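Local coordinates for protein nicotinate-nucleotide pyrophosphorylase (Francisella tularensis subsp. tularensis, PDB 3TQV) that probably catalyses the decarboxylating transfer of a phosphoribosyl group to quinolinate, giving nicotinate mononucleotide, carbon dioxide and diphosphate on the route to NAD(+), at residues 140-145 and 163-168; 222-227 and 245-250. One frame throughout, in Å; residues are numbered along the deposited sequence.

Interaction 1. Residues 140-145 and 163-168; sequences DTRKTI and NHRIGL. With PO4 (phosphate ion), chain F.
Arg-142 runs beside a bound phosphate until its guanidinium meets Arg-165 and Leu-168 on the facing loop. Its CB starts 3.2 Å from PO4 O2; CG nears both O2 and O3, and CD comes within 3.2 Å of PO4 O3. There the chain bends (chi3 55°), carrying NE and CZ away from the anion before NH1 returns. NE and CZ pass Leu-168, whose CD2 sits over one guanidinium face, toward its rim, 3.4 Å from Arg-142 NH2. At the tip the two nitrogens part company: NH1 gives a hydrogen bond to PO4 O4 (2.9 Å) at the edge of the group, whereas NH2 forms a salt bridge with Asp-30 of the second subunit. The backbone of the same residue joins in, Arg-142 N donating to PO4 O2 at 2.6 Å.

Arg-165 arrives from the other loop with its chain extended. Its NE points almost straight at PO4 O3 (2.7 Å, angle at hydrogen 178°) and its NH2 donates to PO4 O4 at 3.0 Å, so O4 takes bonds from both arginines. The two guanidinium planes stand 75° apart, and the His-164 ring adds an edge near O3. Behind this site, Asp-140 OD1 accepts a weak bond from His-164 N (2.8 Å), but its stronger partner is Lys-153, which also bonds Thr-141 O and Arg-165 O and so ties both loops.

Thr-141, Arg-142, Lys-143 and Arg-165 are predicted substrate-binding residues. The phosphate probably came from the crystallisation liquor, yet two arginines converging on it are consistent with a pocket for an anionic group, such as a carboxylate of quinolinate.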
loop_
_atom_site.group_PDB
_atom_site.type_symbol
_atom_site.label_atom_id
_atom_site.label_comp_id
_atom_site.label_asym_id
_atom_site.label_seq_id
_atom_site.Cartn_x
_atom_site.Cartn_y
_atom_site.Cartn_z
ATOM N N ASP B 140 9.876 -12.360 -4.646
ATOM C CA ASP B 140 9.540 -11.126 -3.956
ATOM C C ASP B 140 10.605 -10.791 -2.900
ATOM O O ASP B 140 11.702 -11.352 -2.929
ATOM C CB ASP B 140 8.144 -11.199 -3.343
ATOM C CG ASP B 140 7.959 -12.393 -2.419
ATOM O OD1 ASP B 140 8.941 -12.946 -1.870
ATOM O OD2 ASP B 140 6.790 -12.770 -2.239
ATOM N N THR B 141 10.274 -9.884 -1.973
ATOM C CA THR B 141 11.252 -9.315 -1.034
ATOM C C THR B 141 10.538 -8.967 0.240
ATOM O O THR B 141 9.375 -9.343 0.425
ATOM C CB THR B 141 11.824 -7.993 -1.554
ATOM O OG1 THR B 141 10.865 -6.954 -1.321
ATOM C CG2 THR B 141 12.124 -8.083 -3.062
ATOM N N ARG B 142 11.214 -8.224 1.110
ATOM C CA ARG B 142 10.570 -7.726 2.328
ATOM C C ARG B 142 10.035 -6.288 2.146
ATOM O O ARG B 142 9.497 -5.692 3.093
ATOM C CB ARG B 142 11.513 -7.834 3.543
ATOM C CG ARG B 142 11.733 -9.289 4.024
ATOM C CD ARG B 142 12.970 -9.484 4.923
ATOM N NE ARG B 142 12.991 -8.599 6.088
ATOM C CZ ARG B 142 13.890 -7.626 6.291
ATOM N NH1 ARG B 142 14.851 -7.409 5.406
ATOM N NH2 ARG B 142 13.842 -6.871 7.388
ATOM N N LYS B 143 10.158 -5.744 0.932
ATOM C CA LYS B 143 9.651 -4.398 0.660
ATOM C C LYS B 143 8.126 -4.442 0.523
ATOM O O LYS B 143 7.555 -4.442 -0.573
ATOM C CB LYS B 143 10.344 -3.758 -0.546
ATOM C CG LYS B 143 11.880 -3.634 -0.396
ATOM C CD LYS B 143 12.508 -3.063 -1.664
ATOM C CE LYS B 143 13.834 -2.345 -1.400
ATOM N NZ LYS B 143 14.806 -3.310 -0.846
ATOM N N THR B 144 7.489 -4.457 1.686
ATOM C CA THR B 144 6.093 -4.772 1.840
ATOM C C THR B 144 5.352 -3.615 2.543
ATOM O O THR B 144 5.982 -2.793 3.225
ATOM C CB THR B 144 6.032 -6.030 2.703
ATOM O OG1 THR B 144 5.636 -7.147 1.902
ATOM C CG2 THR B 144 5.095 -5.852 3.884
ATOM N N ILE B 145 4.028 -3.541 2.379
ATOM C CA ILE B 145 3.229 -2.616 3.189
ATOM C C ILE B 145 3.092 -3.136 4.622
ATOM O O ILE B 145 2.639 -4.254 4.840
ATOM C CB ILE B 145 1.814 -2.391 2.637
ATOM C CG1 ILE B 145 1.860 -2.160 1.126
ATOM C CG2 ILE B 145 1.168 -1.204 3.375
ATOM C CD1 ILE B 145 2.857 -1.072 0.711
ATOM N N ASN B 163 7.827 -17.001 -3.388
ATOM C CA ASN B 163 8.230 -16.291 -2.193
ATOM C C ASN B 163 9.699 -16.453 -1.824
ATOM O O ASN B 163 10.149 -17.535 -1.469
ATOM C CB ASN B 163 7.361 -16.730 -1.015
ATOM C CG ASN B 163 5.877 -16.437 -1.230
ATOM O OD1 ASN B 163 5.514 -15.409 -1.797
ATOM N ND2 ASN B 163 5.016 -17.344 -0.773
ATOM N N HIS B 164 10.443 -15.355 -1.901
ATOM C CA HIS B 164 11.716 -15.224 -1.202
ATOM C C HIS B 164 11.384 -15.341 0.284
ATOM O O HIS B 164 10.222 -15.479 0.641
ATOM C CB HIS B 164 12.314 -13.862 -1.513
ATOM C CG HIS B 164 13.694 -13.659 -0.977
ATOM N ND1 HIS B 164 14.800 -14.268 -1.521
ATOM C CD2 HIS B 164 14.149 -12.884 0.031
ATOM C CE1 HIS B 164 15.878 -13.891 -0.860
ATOM N NE2 HIS B 164 15.511 -13.045 0.083
ATOM N N ARG B 165 12.380 -15.288 1.154
ATOM C CA ARG B 165 12.119 -15.565 2.563
ATOM C C ARG B 165 10.976 -14.701 3.111
ATOM O O ARG B 165 10.810 -13.557 2.707
ATOM C CB ARG B 165 13.385 -15.381 3.394
ATOM C CG ARG B 165 14.021 -14.024 3.225
ATOM C CD ARG B 165 15.143 -13.793 4.216
ATOM N NE ARG B 165 15.546 -12.387 4.240
ATOM C CZ ARG B 165 16.423 -11.856 5.091
ATOM N NH1 ARG B 165 17.014 -12.608 6.017
ATOM N NH2 ARG B 165 16.703 -10.558 5.004
ATOM N N ILE B 166 10.179 -15.241 4.025
ATOM C CA ILE B 166 9.134 -14.436 4.645
ATOM C C ILE B 166 9.686 -13.281 5.485
ATOM O O ILE B 166 9.119 -12.187 5.476
ATOM C CB ILE B 166 8.176 -15.274 5.527
ATOM C CG1 ILE B 166 7.639 -16.469 4.741
ATOM C CG2 ILE B 166 7.049 -14.390 6.093
ATOM C CD1 ILE B 166 7.161 -16.112 3.333
ATOM N N GLY B 167 10.777 -13.512 6.212
ATOM C CA GLY B 167 11.276 -12.498 7.125
ATOM C C GLY B 167 12.716 -12.595 7.585
ATOM O O GLY B 167 13.601 -12.970 6.810
ATOM N N LEU B 168 12.966 -12.235 8.845
ATOM C CA LEU B 168 14.326 -12.286 9.377
ATOM C C LEU B 168 14.616 -13.617 10.089
ATOM O O LEU B 168 15.746 -13.880 10.508
ATOM C CB LEU B 168 14.598 -11.093 10.304
ATOM C CG LEU B 168 14.522 -9.684 9.689
ATOM C CD1 LEU B 168 14.358 -8.600 10.758
ATOM C CD2 LEU B 168 15.711 -9.367 8.771
HETATM P P PO4 F . 14.927 -9.421 1.857
HETATM O O1 PO4 F . 15.880 -9.638 0.721
HETATM O O2 PO4 F . 13.742 -8.617 1.401
HETATM O O3 PO4 F . 14.473 -10.748 2.383
HETATM O O4 PO4 F . 15.639 -8.696 2.960
#

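Interaction 2. Residues 222-227 and 245-250; sequences VMLDNF and LEVSGN
Leu-224, which packs on Leu-245 and Val-247 across the strands, also lays its CB over the centre of one face of the Phe-227 ring, 4.0 Å above the plane, while Asp-225 O lies in plane at the ring edge. The motif is a beta-alpha-beta unit of the C-terminal alpha/beta barrel-like domain: strands 221-225 and 244-248 run parallel, their short segments 27° apart, with helix 229-239 between them in sequence.

Four backbone hydrogen bonds, 2.7 to 2.9 Å long, fix the register: Glu-246 N donates to Val-222 O, Leu-224 N to Glu-246 O, Ser-248 N to Leu-224 O and Asn-226 N to Ser-248 O. The last carries the pairing just past the strand ends.

Val-222, Leu-224, Leu-245 and Val-247 share the face turned to the helices, where Leu-224 CD1 meets Val-247 CG2 at 3.9 Å and Leu-224 CD2 meets Leu-245 CD2 at 4.0 Å. Met-223, Asp-225, Glu-246 and Ser-248 occupy the other face, with Asp-225 and Ser-248 predicted to bind substrate. There Met-223, modelled as selenomethionine, has its CG anti to the backbone N (chi1 179°) and lays its CE against Ser-248, 3.3 Å from Ser-248 CB.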
loop_
_atom_site.group_PDB
_atom_site.type_symbol
_atom_site.label_atom_id
_atom_site.label_comp_id
_atom_site.label_asym_id
_atom_site.label_seq_id
_atom_site.Cartn_x
_atom_site.Cartn_y
_atom_site.Cartn_z
ATOM N N VAL B 222 22.706 -17.123 -4.070
ATOM C CA VAL B 222 23.509 -15.928 -4.041
ATOM C C VAL B 222 22.732 -14.830 -4.735
ATOM O O VAL B 222 22.187 -15.042 -5.818
ATOM C CB VAL B 222 24.873 -16.164 -4.728
ATOM C CG1 VAL B 222 25.667 -14.876 -4.794
ATOM C CG2 VAL B 222 25.662 -17.244 -3.979
HETATM N N MSE B 223 22.637 -13.675 -4.089
HETATM C CA MSE B 223 21.957 -12.541 -4.683
HETATM C C MSE B 223 22.991 -11.679 -5.386
HETATM O O MSE B 223 24.027 -11.342 -4.809
HETATM C CB MSE B 223 21.194 -11.760 -3.619
HETATM C CG MSE B 223 20.460 -10.527 -4.122
HETATM SE SE MSE B 223 19.389 -9.707 -2.700
HETATM C CE MSE B 223 19.634 -7.805 -3.112
ATOM N N LEU B 224 22.725 -11.359 -6.649
ATOM C CA LEU B 224 23.615 -10.491 -7.414
ATOM C C LEU B 224 23.137 -9.053 -7.353
ATOM O O LEU B 224 22.145 -8.697 -7.982
ATOM C CB LEU B 224 23.696 -10.933 -8.869
ATOM C CG LEU B 224 24.023 -12.401 -9.068
ATOM C CD1 LEU B 224 24.011 -12.744 -10.566
ATOM C CD2 LEU B 224 25.356 -12.768 -8.390
ATOM N N ASP B 225 23.850 -8.229 -6.598
ATOM C CA ASP B 225 23.478 -6.833 -6.455
ATOM C C ASP B 225 24.044 -5.991 -7.588
ATOM O O ASP B 225 25.260 -5.799 -7.683
ATOM C CB ASP B 225 23.946 -6.295 -5.102
ATOM C CG ASP B 225 23.550 -4.857 -4.882
ATOM O OD1 ASP B 225 23.764 -4.025 -5.796
ATOM O OD2 ASP B 225 23.021 -4.555 -3.792
ATOM N N ASN B 226 23.147 -5.512 -8.447
ATOM C CA ASN B 226 23.459 -4.544 -9.506
ATOM C C ASN B 226 24.527 -4.912 -10.543
ATOM O O ASN B 226 25.231 -4.035 -11.030
ATOM C CB ASN B 226 23.789 -3.188 -8.890
ATOM C CG ASN B 226 22.564 -2.495 -8.330
ATOM O OD1 ASN B 226 22.545 -2.070 -7.169
ATOM N ND2 ASN B 226 21.523 -2.380 -9.158
ATOM N N PHE B 227 24.644 -6.192 -10.883
ATOM C CA PHE B 227 25.592 -6.618 -11.906
ATOM C C PHE B 227 25.201 -6.137 -13.294
ATOM O O PHE B 227 24.020 -6.001 -13.625
ATOM C CB PHE B 227 25.713 -8.137 -11.959
ATOM C CG PHE B 227 26.536 -8.719 -10.860
ATOM C CD1 PHE B 227 26.587 -8.111 -9.617
ATOM C CD2 PHE B 227 27.275 -9.882 -11.072
ATOM C CE1 PHE B 227 27.348 -8.658 -8.608
ATOM C CE2 PHE B 227 28.037 -10.424 -10.071
ATOM C CZ PHE B 227 28.077 -9.812 -8.839
ATOM N N LEU B 245 21.110 -18.790 -8.301
ATOM C CA LEU B 245 21.385 -17.361 -8.476
ATOM C C LEU B 245 20.093 -16.558 -8.531
ATOM O O LEU B 245 19.142 -16.936 -9.236
ATOM C CB LEU B 245 22.169 -17.088 -9.763
ATOM C CG LEU B 245 23.669 -17.328 -9.862
ATOM C CD1 LEU B 245 24.151 -16.878 -11.233
ATOM C CD2 LEU B 245 24.435 -16.607 -8.765
ATOM N N GLU B 246 20.080 -15.444 -7.795
ATOM C CA GLU B 246 18.968 -14.491 -7.771
ATOM C C GLU B 246 19.491 -13.082 -8.101
ATOM O O GLU B 246 20.461 -12.625 -7.508
ATOM C CB GLU B 246 18.282 -14.548 -6.398
ATOM C CG GLU B 246 17.264 -13.457 -6.119
ATOM C CD GLU B 246 16.775 -13.442 -4.661
ATOM O OE1 GLU B 246 17.423 -14.038 -3.773
ATOM O OE2 GLU B 246 15.721 -12.828 -4.403
ATOM N N VAL B 247 18.868 -12.411 -9.069
ATOM C CA VAL B 247 19.347 -11.093 -9.536
ATOM C C VAL B 247 18.557 -9.914 -8.964
ATOM O O VAL B 247 17.347 -9.848 -9.108
ATOM C CB VAL B 247 19.343 -10.973 -11.089
ATOM C CG1 VAL B 247 19.478 -9.503 -11.517
ATOM C CG2 VAL B 247 20.437 -11.812 -11.709
ATOM N N SER B 248 19.253 -8.984 -8.313
ATOM C CA SER B 248 18.629 -7.781 -7.762
ATOM C C SER B 248 19.296 -6.531 -8.307
ATOM O O SER B 248 20.519 -6.467 -8.380
ATOM C CB SER B 248 18.730 -7.769 -6.242
ATOM O OG SER B 248 18.205 -6.566 -5.719
ATOM N N GLY B 249 18.498 -5.536 -8.679
ATOM C CA GLY B 249 19.036 -4.303 -9.229
ATOM C C GLY B 249 17.911 -3.389 -9.661
ATOM O O GLY B 249 17.777 -3.085 -10.844
ATOM N N ASN B 250 17.101 -2.979 -8.687
ATOM C CA ASN B 250 15.904 -2.165 -8.910
ATOM C C ASN B 250 15.175 -2.517 -10.205
ATOM O O ASN B 250 15.075 -1.696 -11.108
ATOM C CB ASN B 250 16.269 -0.673 -8.874
ATOM C CG ASN B 250 15.048 0.238 -8.812
ATOM O OD1 ASN B 250 13.946 -0.191 -8.445
ATOM N ND2 ASN B 250 15.244 1.504 -9.164
#

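Both contacts belong to the C-terminal domain and bear on its predicted substrate site, with centres about 15 Å apart. Interaction 1 is the more buried: two loops flanking helix 149-159, reinforced by the second subunit, meet largely through charged side chains and an anion. Interaction 2 joins neighbouring strands by regular backbone bonds, with apolar packing on the helix side and mostly polar groups on the other; its loop end, at Asn-226 and Asn-250, is exposed, and no other protein chain of the assembly touches it. They hold different elements but touch directly, the His-164 ring packing against the Glu-246 carboxylate. Arginines gather round the anion in interaction 1, whereas Asp-225 and Glu-246 bring acidic groups in interaction 2.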